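Local coordinates for Mll3558 protein (PDB 3RD6) that is of unknown function but belongs to the AHA1 family, related by fold to the Bet v 1-like proteins, many of which bind hydrophobic ligands, at residues R22-F27 and Q77-D82; T114-T119 and G140-L145. All blocks are in the same frame, centred on the assembly; numbering follows the deposited sequence.

Contact 1: residues R22-F27 and Q77-D82; sequences RVFHAF and QDIVPD
The ring of F24 packs against the turn that follows strand 70-80, and F24 alone carries the contact on the 22-27 side. On one ring face, the backbone N of D82 stands over the middle, 3.1 Å above the plane, and P81 CA lies over the same face, 3.9 Å from F24 CZ. The phenyl group reaches this place because CG is anti to the backbone N (chi1 -180°), which sends the ring out from helix 20-28 toward the turn. Side-chain packing between apolar groups is a single touch at the ring edge, where I79 CG2 meets F24 CZ in the ring plane at 4.0 Å. A carboxylate joins the backbone N at the ring: D82 OD1 comes to 3.4 Å from F24 CD2, with the two planes 83° apart. That oxygen also lies near D21 OD1, so the two acids are likely to disfavour each other's charge. F52, I85 and L107 also touch F24. A serine here would probably leave the turn at P81 and D82 without the ring that backs it. No hydrogen bond joins the segments. D82, with positive phi (60°), helps turn the chain from strand 70-80 into strand 84-93, and the arrangement is that of a short helix packed against a β-hairpin turn in the helix-grip fold of Bet v 1-like proteins.

Contact 2: residues T114-T119 and G140-L145; sequences TRLTYT and GLLEAL
L142 points from helix 131-148 at strand 113-125 and puts both of its methyl groups to use. Its CG is anti to the carbonyl carbon (chi1 -75°), and the extended side chain carries the isopropyl fork across to the sheet. CD2 meets CD2 of L116 at 3.7 Å, and CD1 of L142 lies 3.9 Å from the same L116 methyl, so a single L116 branch is set against both prongs of the fork. The two leucine side chains approach at a slant. L116, with CG anti to the backbone N (chi1 175°), rises from the strand toward the helix; its neighbours F27 and L107, from helix 20-28 and strand 96-110, help enclose it. Y118, two residues along on the same side of the strand, completes the seat: its CB is 4.1 Å from L142 CD1. Y118 meets L142 mainly through the foot of its side chain, its ring lying obliquely to L142 CD2, while its hydroxyl is hydrogen-bonded to E120. The backbones stay well apart, the closest CA atoms, those of Y118 and L142, being 9.0 Å from each other, a gap bridged by side chains. The helix is also tied to the sheet through polar atoms, since L142 O is hydrogen-bonded to Y16 OH on strand 5-16. A long C-terminal helix against a curved antiparallel sheet is the defining layer pairing of the helix-grip fold. Within this pair of segments the chemistry is wholly apolar, without a hydrogen bond or charge pair, so it implies cohesion by hydrophobic burial and methyl-group fit.

Contact 1 and contact 2 lie with their centres 13 Å apart and meet through helix 20-28, whose V23, A26 and F27 face the buried interior while F24 reaches the hairpin turn. A26 CB touches L145 CD1 at 3.5 Å, linking the short helix to the long one. F27 reaches both segments of contact 2: its CE1 is 3.7 Å from L116 CD1 and 3.9 Å from L145 CD2. V23 packs on T114. Contact 1 sits near the surface and contact 2 in the buried layer, on one antiparallel sheet. Relatives commonly hold a ligand between sheet and long helix; no ligand site is established here.

Contact 1: residues R22-F27 and Q77-D82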
loop_
_atom_site.group_PDB
_atom_site.type_symbol
_atom_site.label_atom_id
_atom_site.label_comp_id
_atom_site.label_asym_id
_atom_site.label_seq_id
_atom_site.Cartn_x
_atom_site.Cartn_y
_atom_site.Cartn_z
ATOM N N ARG A 22 -4.634 -10.009 23.042
ATOM C CA ARG A 22 -3.405 -9.451 23.573
ATOM C C ARG A 22 -2.463 -8.955 22.480
ATOM O O ARG A 22 -2.024 -7.800 22.521
ATOM C CB ARG A 22 -2.706 -10.485 24.451
ATOM N N VAL A 23 -2.154 -9.815 21.508
ATOM C CA VAL A 23 -1.251 -9.424 20.421
ATOM C C VAL A 23 -1.839 -8.338 19.519
ATOM O O VAL A 23 -1.129 -7.448 19.057
ATOM C CB VAL A 23 -0.851 -10.631 19.564
ATOM C CG1 VAL A 23 0.182 -10.243 18.531
ATOM C CG2 VAL A 23 -0.341 -11.729 20.455
ATOM N N PHE A 24 -3.139 -8.401 19.267
ATOM C CA PHE A 24 -3.772 -7.381 18.448
ATOM C C PHE A 24 -3.509 -6.079 19.162
ATOM O O PHE A 24 -2.964 -5.151 18.592
ATOM C CB PHE A 24 -5.281 -7.594 18.365
ATOM C CG PHE A 24 -5.994 -6.565 17.519
ATOM C CD1 PHE A 24 -5.914 -6.613 16.129
ATOM C CD2 PHE A 24 -6.753 -5.559 18.110
ATOM C CE1 PHE A 24 -6.585 -5.682 15.346
ATOM C CE2 PHE A 24 -7.426 -4.624 17.330
ATOM C CZ PHE A 24 -7.343 -4.686 15.945
ATOM N N HIS A 25 -3.893 -6.038 20.429
ATOM C CA HIS A 25 -3.719 -4.862 21.268
ATOM C C HIS A 25 -2.355 -4.222 21.073
ATOM O O HIS A 25 -2.245 -3.009 20.902
ATOM C CB HIS A 25 -3.886 -5.247 22.742
ATOM C CG HIS A 25 -3.843 -4.079 23.674
ATOM N ND1 HIS A 25 -4.851 -3.141 23.740
ATOM C CD2 HIS A 25 -2.890 -3.668 24.545
ATOM C CE1 HIS A 25 -4.519 -2.201 24.605
ATOM N NE2 HIS A 25 -3.331 -2.497 25.107
ATOM N N ALA A 26 -1.311 -5.044 21.092
ATOM C CA ALA A 26 0.060 -4.552 20.933
ATOM C C ALA A 26 0.282 -3.784 19.627
ATOM O O ALA A 26 1.311 -3.126 19.448
ATOM C CB ALA A 26 1.044 -5.720 21.026
ATOM N N PHE A 27 -0.677 -3.877 18.714
ATOM C CA PHE A 27 -0.577 -3.186 17.440
ATOM C C PHE A 27 -1.484 -1.969 17.395
ATOM O O PHE A 27 -1.149 -0.954 16.790
ATOM C CB PHE A 27 -0.982 -4.109 16.277
ATOM C CG PHE A 27 0.062 -5.098 15.877
ATOM C CD1 PHE A 27 0.105 -6.361 16.457
ATOM C CD2 PHE A 27 0.985 -4.781 14.888
ATOM C CE1 PHE A 27 1.056 -7.305 16.057
ATOM C CE2 PHE A 27 1.944 -5.718 14.478
ATOM C CZ PHE A 27 1.973 -6.981 15.067
ATOM N N GLN A 77 -5.456 0.635 5.847
ATOM C CA GLN A 77 -6.353 0.264 4.749
ATOM C C GLN A 77 -7.494 -0.648 5.188
ATOM O O GLN A 77 -8.572 -0.663 4.582
ATOM C CB GLN A 77 -5.576 -0.471 3.618
ATOM C CG GLN A 77 -4.392 0.266 2.994
ATOM C CD GLN A 77 -4.790 1.530 2.282
ATOM O OE1 GLN A 77 -5.803 1.561 1.583
ATOM N NE2 GLN A 77 -3.982 2.583 2.434
ATOM N N ASP A 78 -7.231 -1.456 6.204
ATOM C CA ASP A 78 -8.245 -2.388 6.680
ATOM C C ASP A 78 -7.912 -2.921 8.060
ATOM O O ASP A 78 -6.754 -3.229 8.353
ATOM C CB ASP A 78 -8.390 -3.553 5.696
ATOM C CG ASP A 78 -9.434 -4.577 6.141
ATOM O OD1 ASP A 78 -9.052 -5.678 6.593
ATOM O OD2 ASP A 78 -10.643 -4.280 6.049
ATOM N N ILE A 79 -8.945 -3.006 8.898
ATOM C CA ILE A 79 -8.828 -3.497 10.268
ATOM C C ILE A 79 -9.991 -4.437 10.608
ATOM O O ILE A 79 -11.160 -4.083 10.447
ATOM C CB ILE A 79 -8.840 -2.331 11.310
ATOM C CG1 ILE A 79 -7.671 -1.367 11.079
ATOM C CG2 ILE A 79 -8.784 -2.902 12.719
ATOM C CD1 ILE A 79 -7.647 -0.171 12.039
ATOM N N VAL A 80 -9.658 -5.643 11.052
ATOM C CA VAL A 80 -10.642 -6.631 11.466
ATOM C C VAL A 80 -10.168 -6.968 12.878
ATOM O O VAL A 80 -9.126 -7.617 13.056
ATOM C CB VAL A 80 -10.591 -7.886 10.581
ATOM C CG1 VAL A 80 -11.754 -8.799 10.927
ATOM C CG2 VAL A 80 -10.642 -7.492 9.114
ATOM N N PRO A 81 -10.922 -6.527 13.905
ATOM C CA PRO A 81 -10.601 -6.749 15.327
ATOM C C PRO A 81 -9.971 -8.083 15.726
ATOM O O PRO A 81 -10.521 -9.156 15.468
ATOM C CB PRO A 81 -11.932 -6.498 16.015
ATOM C CG PRO A 81 -12.492 -5.372 15.191
ATOM C CD PRO A 81 -12.250 -5.891 13.775
ATOM N N ASP A 82 -8.796 -7.977 16.350
ATOM C CA ASP A 82 -8.017 -9.115 16.839
ATOM C C ASP A 82 -7.600 -10.124 15.766
ATOM O O ASP A 82 -6.954 -11.129 16.073
ATOM C CB ASP A 82 -8.790 -9.862 17.929
ATOM C CG ASP A 82 -9.436 -8.932 18.930
ATOM O OD1 ASP A 82 -8.749 -8.019 19.427
ATOM O OD2 ASP A 82 -10.635 -9.122 19.232
#

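Contact 2: residues T114-T119 and G140-L145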
loop_
_atom_site.group_PDB
_atom_site.type_symbol
_atom_site.label_atom_id
_atom_site.label_comp_id
_atom_site.label_asym_id
_atom_site.label_seq_id
_atom_site.Cartn_x
_atom_site.Cartn_y
_atom_site.Cartn_z
ATOM N N THR A 114 -1.316 -17.505 19.770
ATOM C CA THR A 114 -1.639 -16.682 18.617
ATOM C C THR A 114 -0.683 -16.873 17.433
ATOM O O THR A 114 0.542 -16.840 17.593
ATOM C CB THR A 114 -1.656 -15.205 19.013
ATOM O OG1 THR A 114 -2.073 -14.418 17.893
ATOM C CG2 THR A 114 -0.280 -14.765 19.448
ATOM N N ARG A 115 -1.253 -17.084 16.248
ATOM C CA ARG A 115 -0.458 -17.270 15.038
ATOM C C ARG A 115 -0.366 -15.941 14.299
ATOM O O ARG A 115 -1.383 -15.391 13.862
ATOM C CB ARG A 115 -1.100 -18.324 14.135
ATOM C CG ARG A 115 -0.249 -18.732 12.937
ATOM C CD ARG A 115 1.015 -19.441 13.370
ATOM N NE ARG A 115 1.884 -19.752 12.239
ATOM C CZ ARG A 115 1.517 -20.455 11.171
ATOM N NH1 ARG A 115 0.283 -20.931 11.070
ATOM N NH2 ARG A 115 2.389 -20.682 10.197
ATOM N N LEU A 116 0.853 -15.424 14.159
ATOM C CA LEU A 116 1.045 -14.146 13.483
ATOM C C LEU A 116 1.840 -14.264 12.212
ATOM O O LEU A 116 3.032 -14.545 12.235
ATOM C CB LEU A 116 1.732 -13.137 14.410
ATOM C CG LEU A 116 2.117 -11.771 13.826
ATOM C CD1 LEU A 116 2.038 -10.715 14.902
ATOM C CD2 LEU A 116 3.514 -11.823 13.246
ATOM N N THR A 117 1.159 -14.056 11.094
ATOM C CA THR A 117 1.809 -14.088 9.797
ATOM C C THR A 117 1.845 -12.641 9.310
ATOM O O THR A 117 0.807 -12.022 9.055
ATOM C CB THR A 117 1.061 -15.017 8.802
ATOM O OG1 THR A 117 1.612 -14.856 7.492
ATOM C CG2 THR A 117 -0.416 -14.712 8.780
ATOM N N TYR A 118 3.061 -12.108 9.230
ATOM C CA TYR A 118 3.317 -10.736 8.815
ATOM C C TYR A 118 3.834 -10.755 7.370
ATOM O O TYR A 118 4.928 -11.221 7.107
ATOM C CB TYR A 118 4.357 -10.140 9.772
ATOM C CG TYR A 118 4.597 -8.646 9.699
ATOM C CD1 TYR A 118 4.101 -7.791 10.690
ATOM C CD2 TYR A 118 5.385 -8.096 8.688
ATOM C CE1 TYR A 118 4.388 -6.421 10.686
ATOM C CE2 TYR A 118 5.680 -6.718 8.667
ATOM C CZ TYR A 118 5.174 -5.887 9.676
ATOM O OH TYR A 118 5.453 -4.540 9.641
ATOM N N THR A 119 3.033 -10.254 6.434
ATOM C CA THR A 119 3.406 -10.225 5.019
ATOM C C THR A 119 3.659 -8.818 4.493
ATOM O O THR A 119 2.858 -7.908 4.718
ATOM C CB THR A 119 2.303 -10.852 4.142
ATOM O OG1 THR A 119 1.985 -12.158 4.627
ATOM C CG2 THR A 119 2.774 -10.946 2.688
ATOM N N GLY A 140 13.179 -8.640 13.629
ATOM C CA GLY A 140 13.702 -8.218 14.912
ATOM C C GLY A 140 12.639 -7.541 15.750
ATOM O O GLY A 140 12.535 -7.773 16.957
ATOM N N LEU A 141 11.844 -6.697 15.105
ATOM C CA LEU A 141 10.772 -5.991 15.778
ATOM C C LEU A 141 9.723 -6.970 16.304
ATOM O O LEU A 141 9.133 -6.752 17.351
ATOM C CB LEU A 141 10.134 -4.973 14.818
ATOM C CG LEU A 141 11.002 -3.745 14.525
ATOM C CD1 LEU A 141 10.560 -3.100 13.231
ATOM C CD2 LEU A 141 10.921 -2.752 15.680
ATOM N N LEU A 142 9.495 -8.050 15.567
ATOM C CA LEU A 142 8.523 -9.058 15.975
ATOM C C LEU A 142 9.086 -9.848 17.141
ATOM O O LEU A 142 8.349 -10.265 18.038
ATOM C CB LEU A 142 8.196 -10.022 14.828
ATOM C CG LEU A 142 7.291 -9.517 13.708
ATOM C CD1 LEU A 142 7.187 -10.604 12.656
ATOM C CD2 LEU A 142 5.911 -9.147 14.261
ATOM N N GLU A 143 10.399 -10.059 17.117
ATOM C CA GLU A 143 11.076 -10.772 18.191
ATOM C C GLU A 143 10.959 -9.856 19.419
ATOM O O GLU A 143 10.662 -10.321 20.522
ATOM C CB GLU A 143 12.545 -11.013 17.816
ATOM C CG GLU A 143 13.171 -12.269 18.421
ATOM C CD GLU A 143 13.848 -12.017 19.755
ATOM O OE1 GLU A 143 14.403 -12.975 20.329
ATOM O OE2 GLU A 143 13.833 -10.860 20.228
ATOM N N ALA A 144 11.161 -8.553 19.207
ATOM C CA ALA A 144 11.056 -7.558 20.272
ATOM C C ALA A 144 9.639 -7.538 20.837
ATOM O O ALA A 144 9.455 -7.411 22.044
ATOM C CB ALA A 144 11.418 -6.191 19.742
ATOM N N LEU A 145 8.642 -7.646 19.957
ATOM C CA LEU A 145 7.243 -7.671 20.381
ATOM C C LEU A 145 7.073 -8.808 21.383
ATOM O O LEU A 145 6.432 -8.644 22.427
ATOM C CB LEU A 145 6.317 -7.908 19.188
ATOM C CG LEU A 145 4.844 -8.228 19.501
ATOM C CD1 LEU A 145 4.190 -7.109 20.282
ATOM C CD2 LEU A 145 4.106 -8.458 18.202
#